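Local structure of penaeus monodon metallodensovirus major capsid protein (Penaeus monodon metallodensovirus, 6WH7) at residues L167-W178 against D187-G195; G74-V82 against A198-N206. The protein forms the capsid of a shrimp densovirus, sixty copies assembling into a closed shell that in the virion encloses the viral genome. All coordinates share one frame; numbering follows the deposited sequence.

Contact 1 of 2, residues L167-W178 against D187-G195; sequences LSKVYPKTDTVW and DYVASTVSG
The rings of Tyr188 and Trp178 form an offset stack: the phenol faces the five-membered part of the indole at a centroid distance of 4.4 Å, with 28° between the planes. Trp178 CB sits over the phenol face, while Tyr188 CB returns a CH-pi contact 3.5 Å from the centroid of the Trp178 five-membered ring. Pro172 CB covers the opposite indole face, so the ring is sandwiched; Tyr188 OH bonds to Pro179 O.

At Val189, the carbonyl oxygen gathers the neighbouring segment. Trp178 NE1 donates to Val189 O over 3.3 Å, from above the carbonyl plane rather than along a lone pair, and Lys173 N adds a weak bond. The Pro172 CA-H approaches the same oxygen. Val189 CG2, lodged between its backbone N and carbonyl carbon (chi1 -67° for CG1), meets Thr176 CG2 at 3.4 Å and the Lys173 aliphatic chain.

Strand 189-191 is outermost, within this chain, in a five-stranded antiparallel sheet, consistent with the jelly-roll core of parvovirus capsid proteins; residues 167-178 carry strand 169-179, interrupted by a loop, of a separate three-stranded sheet folded against it.

Ala190 CB then reaches Val170 CG1 at 3.4 Å and the rim of the indole near its plane. Ser191 CB rests 3.9 Å from Lys173 CG; beyond it the lysine chain bends at chi3 (59°), and NZ forms a salt bridge with Glu79. Thr192 OG1 is brushed by Leu167 CD1 at 4.3 Å.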
ATOM      1  N   LEU A 167      41.808 -49.569  76.038  1.00 17.28           N
ATOM      2  CA  LEU A 167      41.392 -50.283  77.235  1.00 17.28           C
ATOM      3  C   LEU A 167      40.203 -51.156  76.871  1.00 17.28           C
ATOM      4  O   LEU A 167      39.114 -50.647  76.596  1.00 17.28           O
ATOM      5  CB  LEU A 167      41.038 -49.306  78.351  1.00 17.22           C
ATOM      6  CG  LEU A 167      42.165 -48.787  79.236  1.00 17.22           C
ATOM      7  CD1 LEU A 167      43.179 -48.023  78.437  1.00 17.22           C
ATOM      8  CD2 LEU A 167      41.577 -47.894  80.303  1.00 17.22           C
ATOM      9  N   SER A 168      40.419 -52.464  76.852  1.00 17.31           N
ATOM     10  CA  SER A 168      39.334 -53.393  76.576  1.00 17.31           C
ATOM     11  C   SER A 168      38.454 -53.582  77.798  1.00 17.31           C
ATOM     12  O   SER A 168      37.225 -53.530  77.710  1.00 17.31           O
ATOM     13  CB  SER A 168      39.910 -54.731  76.128  1.00 18.28           C
ATOM     14  OG  SER A 168      38.887 -55.684  75.940  1.00 18.28           O
ATOM     15  N   LYS A 169      39.077 -53.807  78.941  1.00 17.14           N
ATOM     16  CA  LYS A 169      38.402 -54.053  80.197  1.00 17.14           C
ATOM     17  C   LYS A 169      39.068 -53.186  81.246  1.00 17.14           C
ATOM     18  O   LYS A 169      40.288 -53.012  81.232  1.00 17.14           O
ATOM     19  CB  LYS A 169      38.481 -55.523  80.578  1.00 17.81           C
ATOM     20  CG  LYS A 169      37.745 -55.877  81.824  1.00 17.81           C
ATOM     21  CD  LYS A 169      37.988 -57.313  82.185  1.00 17.81           C
ATOM     22  CE  LYS A 169      37.325 -58.252  81.214  1.00 17.81           C
ATOM     23  NZ  LYS A 169      37.552 -59.662  81.611  1.00 17.81           N
ATOM     24  N   VAL A 170      38.267 -52.635  82.145  1.00 17.40           N
ATOM     25  CA  VAL A 170      38.717 -51.588  83.046  1.00 17.40           C
ATOM     26  C   VAL A 170      38.399 -52.003  84.470  1.00 17.40           C
ATOM     27  O   VAL A 170      37.260 -52.364  84.774  1.00 17.40           O
ATOM     28  CB  VAL A 170      38.053 -50.244  82.705  1.00 16.84           C
ATOM     29  CG1 VAL A 170      38.460 -49.224  83.682  1.00 16.84           C
ATOM     30  CG2 VAL A 170      38.446 -49.809  81.318  1.00 16.84           C
ATOM     31  N   TYR A 171      39.386 -51.938  85.334  1.00 19.02           N
ATOM     32  CA  TYR A 171      39.259 -52.361  86.712  1.00 19.02           C
ATOM     33  C   TYR A 171      39.377 -51.172  87.651  1.00 19.02           C
ATOM     34  O   TYR A 171      40.016 -50.172  87.315  1.00 19.02           O
ATOM     35  CB  TYR A 171      40.344 -53.376  87.078  1.00 19.00           C
ATOM     36  CG  TYR A 171      40.259 -54.673  86.332  1.00 19.00           C
ATOM     37  CD1 TYR A 171      39.529 -55.730  86.833  1.00 19.00           C
ATOM     38  CD2 TYR A 171      40.908 -54.840  85.124  1.00 19.00           C
ATOM     39  CE1 TYR A 171      39.454 -56.916  86.160  1.00 19.00           C
ATOM     40  CE2 TYR A 171      40.835 -56.020  84.441  1.00 19.00           C
ATOM     41  CZ  TYR A 171      40.109 -57.056  84.963  1.00 19.00           C
ATOM     42  OH  TYR A 171      40.036 -58.245  84.284  1.00 19.00           O
ATOM     43  N   PRO A 172      38.771 -51.238  88.829  1.00 20.59           N
ATOM     44  CA  PRO A 172      38.995 -50.193  89.824  1.00 20.59           C
ATOM     45  C   PRO A 172      40.422 -50.211  90.341  1.00 20.59           C
ATOM     46  O   PRO A 172      41.160 -51.185  90.190  1.00 20.59           O
ATOM     47  CB  PRO A 172      37.994 -50.539  90.928  1.00 19.55           C
ATOM     48  CG  PRO A 172      37.729 -51.965  90.759  1.00 19.55           C
ATOM     49  CD  PRO A 172      37.786 -52.224  89.295  1.00 19.55           C
ATOM     50  N   LYS A 173      40.802 -49.105  90.971  1.00 25.23           N
ATOM     51  CA  LYS A 173      42.104 -49.026  91.604  1.00 25.23           C
ATOM     52  C   LYS A 173      42.189 -50.016  92.754  1.00 25.23           C
ATOM     53  O   LYS A 173      41.182 -50.530  93.237  1.00 25.23           O
ATOM     54  CB  LYS A 173      42.373 -47.628  92.129  1.00 24.63           C
ATOM     55  CG  LYS A 173      42.593 -46.594  91.085  1.00 24.63           C
ATOM     56  CD  LYS A 173      42.531 -45.254  91.750  1.00 24.63           C
ATOM     57  CE  LYS A 173      43.577 -45.151  92.841  1.00 24.63           C
ATOM     58  NZ  LYS A 173      43.499 -43.857  93.559  1.00 24.63           N
ATOM     59  N   THR A 174      43.421 -50.292  93.179  1.00 29.44           N
ATOM     60  CA  THR A 174      43.671 -51.389  94.106  1.00 29.44           C
ATOM     61  C   THR A 174      42.811 -51.279  95.362  1.00 29.44           C
ATOM     62  O   THR A 174      42.048 -52.194  95.691  1.00 29.44           O
ATOM     63  CB  THR A 174      45.155 -51.425  94.459  1.00 31.98           C
ATOM     64  OG1 THR A 174      45.535 -50.165  95.023  1.00 31.98           O
ATOM     65  CG2 THR A 174      45.972 -51.675  93.214  1.00 31.98           C
ATOM     66  N   ASP A 175      42.914 -50.163  96.075  1.00 30.16           N
ATOM     67  CA  ASP A 175      42.089 -49.980  97.261  1.00 30.16           C
ATOM     68  C   ASP A 175      40.689 -49.498  96.925  1.00 30.16           C
ATOM     69  O   ASP A 175      39.786 -49.621  97.759  1.00 30.16           O
ATOM     70  CB  ASP A 175      42.758 -49.001  98.222  1.00 35.22           C
ATOM     71  CG  ASP A 175      43.994 -49.581  98.871  1.00 35.22           C
ATOM     72  OD1 ASP A 175      44.160 -50.817  98.835  1.00 35.22           O
ATOM     73  OD2 ASP A 175      44.804 -48.801  99.415  1.00 35.22           O
ATOM     74  N   THR A 176      40.491 -48.955  95.732  1.00 25.79           N
ATOM     75  CA  THR A 176      39.191 -48.474  95.305  1.00 25.79           C
ATOM     76  C   THR A 176      38.291 -49.643  94.933  1.00 25.79           C
ATOM     77  O   THR A 176      38.755 -50.702  94.508  1.00 25.79           O
ATOM     78  CB  THR A 176      39.352 -47.530  94.112  1.00 25.75           C
ATOM     79  OG1 THR A 176      40.146 -46.405  94.500  1.00 25.75           O
ATOM     80  CG2 THR A 176      38.014 -47.037  93.605  1.00 25.75           C
ATOM     81  N   VAL A 177      36.988 -49.452  95.117  1.00 22.49           N
ATOM     82  CA  VAL A 177      35.993 -50.377  94.610  1.00 22.49           C
ATOM     83  C   VAL A 177      34.906 -49.555  93.926  1.00 22.49           C
ATOM     84  O   VAL A 177      34.830 -48.339  94.081  1.00 22.49           O
ATOM     85  CB  VAL A 177      35.412 -51.275  95.719  1.00 22.47           C
ATOM     86  CG1 VAL A 177      34.447 -50.504  96.597  1.00 22.47           C
ATOM     87  CG2 VAL A 177      34.801 -52.516  95.129  1.00 22.47           C
ATOM     88  N   TRP A 178      34.063 -50.238  93.152  1.00 20.33           N
ATOM     89  CA  TRP A 178      33.051 -49.609  92.306  1.00 20.33           C
ATOM     90  C   TRP A 178      31.662 -50.038  92.754  1.00 20.33           C
ATOM     91  O   TRP A 178      31.086 -50.978  92.192  1.00 20.33           O
ATOM     92  CB  TRP A 178      33.263 -49.964  90.840  1.00 18.07           C
ATOM     93  CG  TRP A 178      34.440 -49.317  90.231  1.00 18.07           C
ATOM     94  CD1 TRP A 178      35.250 -48.399  90.805  1.00 18.07           C
ATOM     95  CD2 TRP A 178      34.939 -49.527  88.914  1.00 18.07           C
ATOM     96  NE1 TRP A 178      36.227 -48.017  89.931  1.00 18.07           N
ATOM     97  CE2 TRP A 178      36.058 -48.698  88.758  1.00 18.07           C
ATOM     98  CE3 TRP A 178      34.550 -50.338  87.850  1.00 18.07           C
ATOM     99  CZ2 TRP A 178      36.791 -48.657  87.584  1.00 18.07           C
ATOM    100  CZ3 TRP A 178      35.276 -50.295  86.692  1.00 18.07           C
ATOM    101  CH2 TRP A 178      36.383 -49.460  86.565  1.00 18.07           C
ATOM    102  N   ASP A 187      32.173 -41.813  90.153  1.00 18.64           N
ATOM    103  CA  ASP A 187      33.301 -42.031  91.036  1.00 18.64           C
ATOM    104  C   ASP A 187      34.180 -43.200  90.639  1.00 18.64           C
ATOM    105  O   ASP A 187      35.134 -43.497  91.359  1.00 18.64           O
ATOM    106  CB  ASP A 187      32.818 -42.205  92.474  1.00 20.46           C
ATOM    107  CG  ASP A 187      31.816 -43.306  92.609  1.00 20.46           C
ATOM    108  OD1 ASP A 187      31.334 -43.803  91.573  1.00 20.46           O
ATOM    109  OD2 ASP A 187      31.512 -43.688  93.756  1.00 20.46           O
ATOM    110  N   TYR A 188      33.882 -43.899  89.551  1.00 17.80           N
ATOM    111  CA  TYR A 188      34.638 -45.106  89.257  1.00 17.80           C
ATOM    112  C   TYR A 188      35.976 -44.683  88.683  1.00 17.80           C
ATOM    113  O   TYR A 188      36.042 -44.146  87.576  1.00 17.80           O
ATOM    114  CB  TYR A 188      33.895 -46.005  88.276  1.00 18.04           C
ATOM    115  CG  TYR A 188      32.565 -46.517  88.756  1.00 18.04           C
ATOM    116  CD1 TYR A 188      32.314 -46.701  90.099  1.00 18.04           C
ATOM    117  CD2 TYR A 188      31.589 -46.890  87.856  1.00 18.04           C
ATOM    118  CE1 TYR A 188      31.109 -47.183  90.531  1.00 18.04           C
ATOM    119  CE2 TYR A 188      30.383 -47.380  88.281  1.00 18.04           C
ATOM    120  CZ  TYR A 188      30.149 -47.526  89.617  1.00 18.04           C
ATOM    121  OH  TYR A 188      28.948 -48.020  90.046  1.00 18.04           O
ATOM    122  N   VAL A 189      37.049 -44.966  89.409  1.00 19.32           N
ATOM    123  CA  VAL A 189      38.381 -44.514  89.047  1.00 19.32           C
ATOM    124  C   VAL A 189      39.194 -45.721  88.623  1.00 19.32           C
ATOM    125  O   VAL A 189      39.200 -46.752  89.302  1.00 19.32           O
ATOM    126  CB  VAL A 189      39.068 -43.754  90.196  1.00 19.96           C
ATOM    127  CG1 VAL A 189      38.365 -42.469  90.466  1.00 19.96           C
ATOM    128  CG2 VAL A 189      39.045 -44.563  91.439  1.00 19.96           C
ATOM    129  N   ALA A 190      39.857 -45.598  87.486  1.00 20.86           N
ATOM    130  CA  ALA A 190      40.777 -46.604  87.001  1.00 20.86           C
ATOM    131  C   ALA A 190      42.140 -45.968  86.831  1.00 20.86           C
ATOM    132  O   ALA A 190      42.253 -44.857  86.313  1.00 20.86           O
ATOM    133  CB  ALA A 190      40.311 -47.183  85.683  1.00 19.50           C
ATOM    134  N   SER A 191      43.169 -46.665  87.275  1.00 25.85           N
ATOM    135  CA  SER A 191      44.540 -46.224  87.090  1.00 25.85           C
ATOM    136  C   SER A 191      45.132 -47.046  85.960  1.00 25.85           C
ATOM    137  O   SER A 191      45.381 -48.243  86.120  1.00 25.85           O
ATOM    138  CB  SER A 191      45.346 -46.384  88.375  1.00 27.78           C
ATOM    139  OG  SER A 191      46.683 -45.960  88.191  1.00 27.78           O
ATOM    140  N   THR A 192      45.352 -46.412  84.818  1.00 29.13           N
ATOM    141  CA  THR A 192      45.980 -47.090  83.693  1.00 29.13           C
ATOM    142  C   THR A 192      47.490 -47.113  83.893  1.00 29.13           C
ATOM    143  O   THR A 192      48.126 -46.064  84.039  1.00 29.13           O
ATOM    144  CB  THR A 192      45.589 -46.415  82.381  1.00 28.17           C
ATOM    145  OG1 THR A 192      46.239 -47.071  81.285  1.00 28.17           O
ATOM    146  CG2 THR A 192      45.902 -44.922  82.401  1.00 28.17           C
ATOM    147  N   VAL A 193      48.057 -48.313  83.951  1.00 33.06           N
ATOM    148  CA  VAL A 193      49.468 -48.497  84.262  1.00 33.06           C
ATOM    149  C   VAL A 193      50.016 -49.612  83.383  1.00 33.06           C
ATOM    150  O   VAL A 193      49.466 -50.717  83.358  1.00 33.06           O
ATOM    151  CB  VAL A 193      49.686 -48.821  85.754  1.00 33.01           C
ATOM    152  CG1 VAL A 193      51.136 -49.134  86.030  1.00 33.01           C
ATOM    153  CG2 VAL A 193      49.239 -47.659  86.631  1.00 33.01           C
ATOM    154  N   SER A 194      51.099 -49.323  82.669  1.00 36.56           N
ATOM    155  CA  SER A 194      51.841 -50.329  81.920  1.00 36.56           C
ATOM    156  C   SER A 194      52.765 -51.062  82.891  1.00 36.56           C
ATOM    157  O   SER A 194      52.581 -51.006  84.110  1.00 36.56           O
ATOM    158  CB  SER A 194      52.593 -49.688  80.759  1.00 35.16           C
ATOM    159  OG  SER A 194      53.332 -50.653  80.036  1.00 35.16           O
ATOM    160  N   GLY A 195      53.741 -51.805  82.379  1.00 39.97           N
ATOM    161  CA  GLY A 195      54.565 -52.572  83.291  1.00 39.97           C
ATOM    162  C   GLY A 195      55.284 -51.722  84.321  1.00 39.97           C
ATOM    163  O   GLY A 195      55.027 -51.865  85.520  1.00 39.97           O
TER

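Contact 2 of 2, residues G74-V82 against A198-N206; sequences GLTPTEMIV and AIIPSTIFN
Met80 and Pro201 pack obliquely in the buried half of this contact, with Met80 CB 3.8 Å from Pro201 CG. The thioether curls round the pyrrolidine: CG stands between the backbone N and the carbonyl carbon (chi1 75°), and a bend at chi3 (90°) brings CE back to within 3.9 Å of Pro201 CG. The sulfur meanwhile faces Phe205. Met80 SD lies in the plane of that ring, at the edge carrying CE2 and CZ, 4.9 Å from the ring centroid, a Met-aromatic contact made edge-on. Pro201 CG and CD also pack against the carbonyl oxygens of Thr78 and Pro77.

The side at Thr78, Ala198 and Ile200 is partly exposed, though Thr78 still packs closely, its CG2 touching Ala198 CB at 3.7 Å. Ile200 CD1 reaches Pro77 O at 3.7 Å, but stays 4.3 Å from Pro77 CB. No hydrogen bond crosses; the contact is mainly van der Waals, with backbone carbonyl oxygens taking part. Glu79 points away from residues 198-206, and its OE2 accepts from Thr76 N within its own segment.

A weakly bonded helical turn at about 201-204 is set beside residues 77-80, which lead into strand 79-83, a sheet neighbour of strand 270-274. Tyr272 of the latter stacks on Phe205 and touches Met80. Phe69 of a neighbouring subunit packs on Ser202, and Leu318 of another subunit on Ile204, placing the turn between subunits of the capsid and the sheet of its own chain.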
ATOM      1  N   GLY A  74      39.888 -35.690  93.867  1.00 24.07           N
ATOM      2  CA  GLY A  74      41.017 -36.540  94.175  1.00 24.07           C
ATOM      3  C   GLY A  74      41.515 -37.369  93.022  1.00 24.07           C
ATOM      4  O   GLY A  74      42.146 -38.404  93.245  1.00 24.07           O
ATOM      5  N   LEU A  75      41.265 -36.941  91.793  1.00 22.42           N
ATOM      6  CA  LEU A  75      41.646 -37.705  90.613  1.00 22.42           C
ATOM      7  C   LEU A  75      43.010 -37.202  90.159  1.00 22.42           C
ATOM      8  O   LEU A  75      43.142 -36.052  89.736  1.00 22.42           O
ATOM      9  CB  LEU A  75      40.603 -37.540  89.514  1.00 19.79           C
ATOM     10  CG  LEU A  75      40.689 -38.439  88.287  1.00 19.79           C
ATOM     11  CD1 LEU A  75      40.282 -39.829  88.681  1.00 19.79           C
ATOM     12  CD2 LEU A  75      39.836 -37.927  87.151  1.00 19.79           C
ATOM     13  N   THR A  76      44.027 -38.048  90.263  1.00 22.16           N
ATOM     14  CA  THR A  76      45.355 -37.699  89.790  1.00 22.16           C
ATOM     15  C   THR A  76      45.389 -37.798  88.272  1.00 22.16           C
ATOM     16  O   THR A  76      44.471 -38.335  87.655  1.00 22.16           O
ATOM     17  CB  THR A  76      46.397 -38.606  90.443  1.00 22.96           C
ATOM     18  OG1 THR A  76      46.175 -39.963  90.060  1.00 22.96           O
ATOM     19  CG2 THR A  76      46.310 -38.502  91.945  1.00 22.96           C
ATOM     20  N   PRO A  77      46.422 -37.253  87.624  1.00 22.64           N
ATOM     21  CA  PRO A  77      46.461 -37.305  86.156  1.00 22.64           C
ATOM     22  C   PRO A  77      46.657 -38.696  85.590  1.00 22.64           C
ATOM     23  O   PRO A  77      46.400 -38.898  84.399  1.00 22.64           O
ATOM     24  CB  PRO A  77      47.640 -36.395  85.810  1.00 22.34           C
ATOM     25  CG  PRO A  77      48.487 -36.430  87.008  1.00 22.34           C
ATOM     26  CD  PRO A  77      47.530 -36.440  88.149  1.00 22.34           C
ATOM     27  N   THR A  78      47.119 -39.654  86.388  1.00 22.80           N
ATOM     28  CA  THR A  78      47.277 -41.016  85.898  1.00 22.80           C
ATOM     29  C   THR A  78      45.951 -41.765  85.900  1.00 22.80           C
ATOM     30  O   THR A  78      45.652 -42.510  84.963  1.00 22.80           O
ATOM     31  CB  THR A  78      48.308 -41.751  86.749  1.00 25.24           C
ATOM     32  OG1 THR A  78      49.563 -41.073  86.654  1.00 25.24           O
ATOM     33  CG2 THR A  78      48.479 -43.170  86.273  1.00 25.24           C
ATOM     34  N   GLU A  79      45.158 -41.588  86.944  1.00 21.04           N
ATOM     35  CA  GLU A  79      43.862 -42.226  87.063  1.00 21.04           C
ATOM     36  C   GLU A  79      42.797 -41.458  86.284  1.00 21.04           C
ATOM     37  O   GLU A  79      42.930 -40.266  86.009  1.00 21.04           O
ATOM     38  CB  GLU A  79      43.496 -42.357  88.538  1.00 23.29           C
ATOM     39  CG  GLU A  79      43.448 -41.045  89.258  1.00 23.29           C
ATOM     40  CD  GLU A  79      43.346 -41.196  90.759  1.00 23.29           C
ATOM     41  OE1 GLU A  79      43.051 -42.305  91.230  1.00 23.29           O
ATOM     42  OE2 GLU A  79      43.545 -40.197  91.477  1.00 23.29           O
ATOM     43  N   MET A  80      41.737 -42.169  85.907  1.00 18.28           N
ATOM     44  CA  MET A  80      40.657 -41.596  85.118  1.00 18.28           C
ATOM     45  C   MET A  80      39.321 -42.034  85.698  1.00 18.28           C
ATOM     46  O   MET A  80      39.222 -43.062  86.364  1.00 18.28           O
ATOM     47  CB  MET A  80      40.741 -42.037  83.658  1.00 18.99           C
ATOM     48  CG  MET A  80      40.306 -43.464  83.466  1.00 18.99           C
ATOM     49  SD  MET A  80      40.824 -44.206  81.932  1.00 18.99           S
ATOM     50  CE  MET A  80      42.376 -44.879  82.463  1.00 18.99           C
ATOM     51  N   ILE A  81      38.292 -41.241  85.439  1.00 15.83           N
ATOM     52  CA  ILE A  81      36.921 -41.611  85.770  1.00 15.83           C
ATOM     53  C   ILE A  81      36.353 -42.424  84.624  1.00 15.83           C
ATOM     54  O   ILE A  81      36.441 -42.025  83.462  1.00 15.83           O
ATOM     55  CB  ILE A  81      36.054 -40.373  86.037  1.00 16.30           C
ATOM     56  CG1 ILE A  81      36.526 -39.642  87.280  1.00 16.30           C
ATOM     57  CG2 ILE A  81      34.611 -40.770  86.209  1.00 16.30           C
ATOM     58  CD1 ILE A  81      36.375 -40.453  88.510  1.00 16.30           C
ATOM     59  N   VAL A  82      35.765 -43.563  84.950  1.00 14.97           N
ATOM     60  CA  VAL A  82      35.181 -44.459  83.965  1.00 14.97           C
ATOM     61  C   VAL A  82      33.693 -44.166  83.906  1.00 14.97           C
ATOM     62  O   VAL A  82      32.986 -44.332  84.903  1.00 14.97           O
ATOM     63  CB  VAL A  82      35.444 -45.924  84.330  1.00 14.99           C
ATOM     64  CG1 VAL A  82      34.831 -46.841  83.310  1.00 14.99           C
ATOM     65  CG2 VAL A  82      36.925 -46.160  84.457  1.00 14.99           C
ATOM     66  N   ALA A 198      53.202 -45.422  83.870  1.00 30.77           N
ATOM     67  CA  ALA A 198      51.891 -44.915  84.242  1.00 30.77           C
ATOM     68  C   ALA A 198      51.353 -44.140  83.050  1.00 30.77           C
ATOM     69  O   ALA A 198      51.850 -43.058  82.729  1.00 30.77           O
ATOM     70  CB  ALA A 198      51.973 -44.037  85.486  1.00 30.25           C
ATOM     71  N   ILE A 199      50.340 -44.700  82.394  1.00 25.97           N
ATOM     72  CA  ILE A 199      49.763 -44.069  81.220  1.00 25.97           C
ATOM     73  C   ILE A 199      49.000 -42.822  81.643  1.00 25.97           C
ATOM     74  O   ILE A 199      48.301 -42.816  82.662  1.00 25.97           O
ATOM     75  CB  ILE A 199      48.829 -45.053  80.497  1.00 26.49           C
ATOM     76  CG1 ILE A 199      49.506 -46.398  80.234  1.00 26.49           C
ATOM     77  CG2 ILE A 199      48.348 -44.464  79.205  1.00 26.49           C
ATOM     78  CD1 ILE A 199      50.672 -46.348  79.316  1.00 26.49           C
ATOM     79  N   ILE A 200      49.133 -41.752  80.867  1.00 20.97           N
ATOM     80  CA  ILE A 200      48.245 -40.602  80.963  1.00 20.97           C
ATOM     81  C   ILE A 200      47.048 -40.874  80.053  1.00 20.97           C
ATOM     82  O   ILE A 200      47.242 -41.043  78.841  1.00 20.97           O
ATOM     83  CB  ILE A 200      48.948 -39.300  80.564  1.00 20.12           C
ATOM     84  CG1 ILE A 200      50.128 -39.022  81.489  1.00 20.12           C
ATOM     85  CG2 ILE A 200      47.984 -38.148  80.603  1.00 20.12           C
ATOM     86  CD1 ILE A 200      49.741 -38.840  82.916  1.00 20.12           C
ATOM     87  N   PRO A 201      45.827 -40.930  80.585  1.00 18.31           N
ATOM     88  CA  PRO A 201      44.702 -41.420  79.775  1.00 18.31           C
ATOM     89  C   PRO A 201      44.467 -40.630  78.504  1.00 18.31           C
ATOM     90  O   PRO A 201      44.216 -41.221  77.450  1.00 18.31           O
ATOM     91  CB  PRO A 201      43.522 -41.304  80.742  1.00 19.07           C
ATOM     92  CG  PRO A 201      44.134 -41.412  82.077  1.00 19.07           C
ATOM     93  CD  PRO A 201      45.430 -40.687  81.975  1.00 19.07           C
ATOM     94  N   SER A 202      44.551 -39.305  78.573  1.00 16.84           N
ATOM     95  CA  SER A 202      44.298 -38.467  77.409  1.00 16.84           C
ATOM     96  C   SER A 202      45.240 -38.762  76.250  1.00 16.84           C
ATOM     97  O   SER A 202      44.888 -38.492  75.100  1.00 16.84           O
ATOM     98  CB  SER A 202      44.417 -37.001  77.806  1.00 15.90           C
ATOM     99  OG  SER A 202      44.283 -36.156  76.682  1.00 15.90           O
ATOM    100  N   THR A 203      46.425 -39.298  76.520  1.00 16.71           N
ATOM    101  CA  THR A 203      47.417 -39.447  75.465  1.00 16.71           C
ATOM    102  C   THR A 203      47.156 -40.659  74.585  1.00 16.71           C
ATOM    103  O   THR A 203      47.482 -40.634  73.397  1.00 16.71           O
ATOM    104  CB  THR A 203      48.813 -39.534  76.071  1.00 17.35           C
ATOM    105  OG1 THR A 203      48.881 -40.657  76.950  1.00 17.35           O
ATOM    106  CG2 THR A 203      49.117 -38.276  76.854  1.00 17.35           C
ATOM    107  N   ILE A 204      46.615 -41.734  75.148  1.00 16.72           N
ATOM    108  CA  ILE A 204      46.339 -42.923  74.354  1.00 16.72           C
ATOM    109  C   ILE A 204      44.994 -42.834  73.646  1.00 16.72           C
ATOM    110  O   ILE A 204      44.845 -43.318  72.521  1.00 16.72           O
ATOM    111  CB  ILE A 204      46.444 -44.170  75.240  1.00 17.35           C
ATOM    112  CG1 ILE A 204      45.464 -44.090  76.403  1.00 17.35           C
ATOM    113  CG2 ILE A 204      47.845 -44.291  75.751  1.00 17.35           C
ATOM    114  CD1 ILE A 204      45.363 -45.362  77.188  1.00 17.35           C
ATOM    115  N   PHE A 205      44.000 -42.222  74.277  1.00 15.82           N
ATOM    116  CA  PHE A 205      42.638 -42.285  73.766  1.00 15.82           C
ATOM    117  C   PHE A 205      42.481 -41.433  72.515  1.00 15.82           C
ATOM    118  O   PHE A 205      43.043 -40.343  72.409  1.00 15.82           O
ATOM    119  CB  PHE A 205      41.660 -41.848  74.848  1.00 15.20           C
ATOM    120  CG  PHE A 205      41.593 -42.796  76.003  1.00 15.20           C
ATOM    121  CD1 PHE A 205      41.825 -44.135  75.817  1.00 15.20           C
ATOM    122  CD2 PHE A 205      41.374 -42.340  77.282  1.00 15.20           C
ATOM    123  CE1 PHE A 205      41.784 -45.005  76.872  1.00 15.20           C
ATOM    124  CE2 PHE A 205      41.342 -43.205  78.341  1.00 15.20           C
ATOM    125  CZ  PHE A 205      41.544 -44.538  78.136  1.00 15.20           C
ATOM    126  N   ASN A 206      41.732 -41.963  71.553  1.00 15.69           N
ATOM    127  CA  ASN A 206      41.513 -41.308  70.274  1.00 15.69           C
ATOM    128  C   ASN A 206      40.891 -39.932  70.423  1.00 15.69           C
ATOM    129  O   ASN A 206      41.544 -38.918  70.172  1.00 15.69           O
ATOM    130  CB  ASN A 206      40.620 -42.169  69.388  1.00 16.81           C
ATOM    131  CG  ASN A 206      40.453 -41.593  68.014  1.00 16.81           C
ATOM    132  OD1 ASN A 206      41.367 -40.992  67.466  1.00 16.81           O
ATOM    133  ND2 ASN A 206      39.262 -41.723  67.467  1.00 16.81           N
TER

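How the contacts relate
Strand 79-83 joins the two contacts. Tyr188 and Ala190 pair with it along the sheet, with Tyr188 O to Val82 N at 2.7 Å and Ala190 O to Met80 N at 2.8 Å, both probable hydrogen bonds, while residues 198-206 pack on residues 77-80, which lead into it. Contact 1 is partly buried and mixes aromatic stacking with bonds to a backbone carbonyl; contact 2 is more buried and mainly van der Waals, with no hydrogen bond across its segments. Val189 CG1 packs on Ile81 CD1 at 3.4 Å, as Val170 CG1 does on Val82 CG2. In sequence, contact 1 is nested within the loop that contact 2 closes, and both reach the same neighbouring subunit.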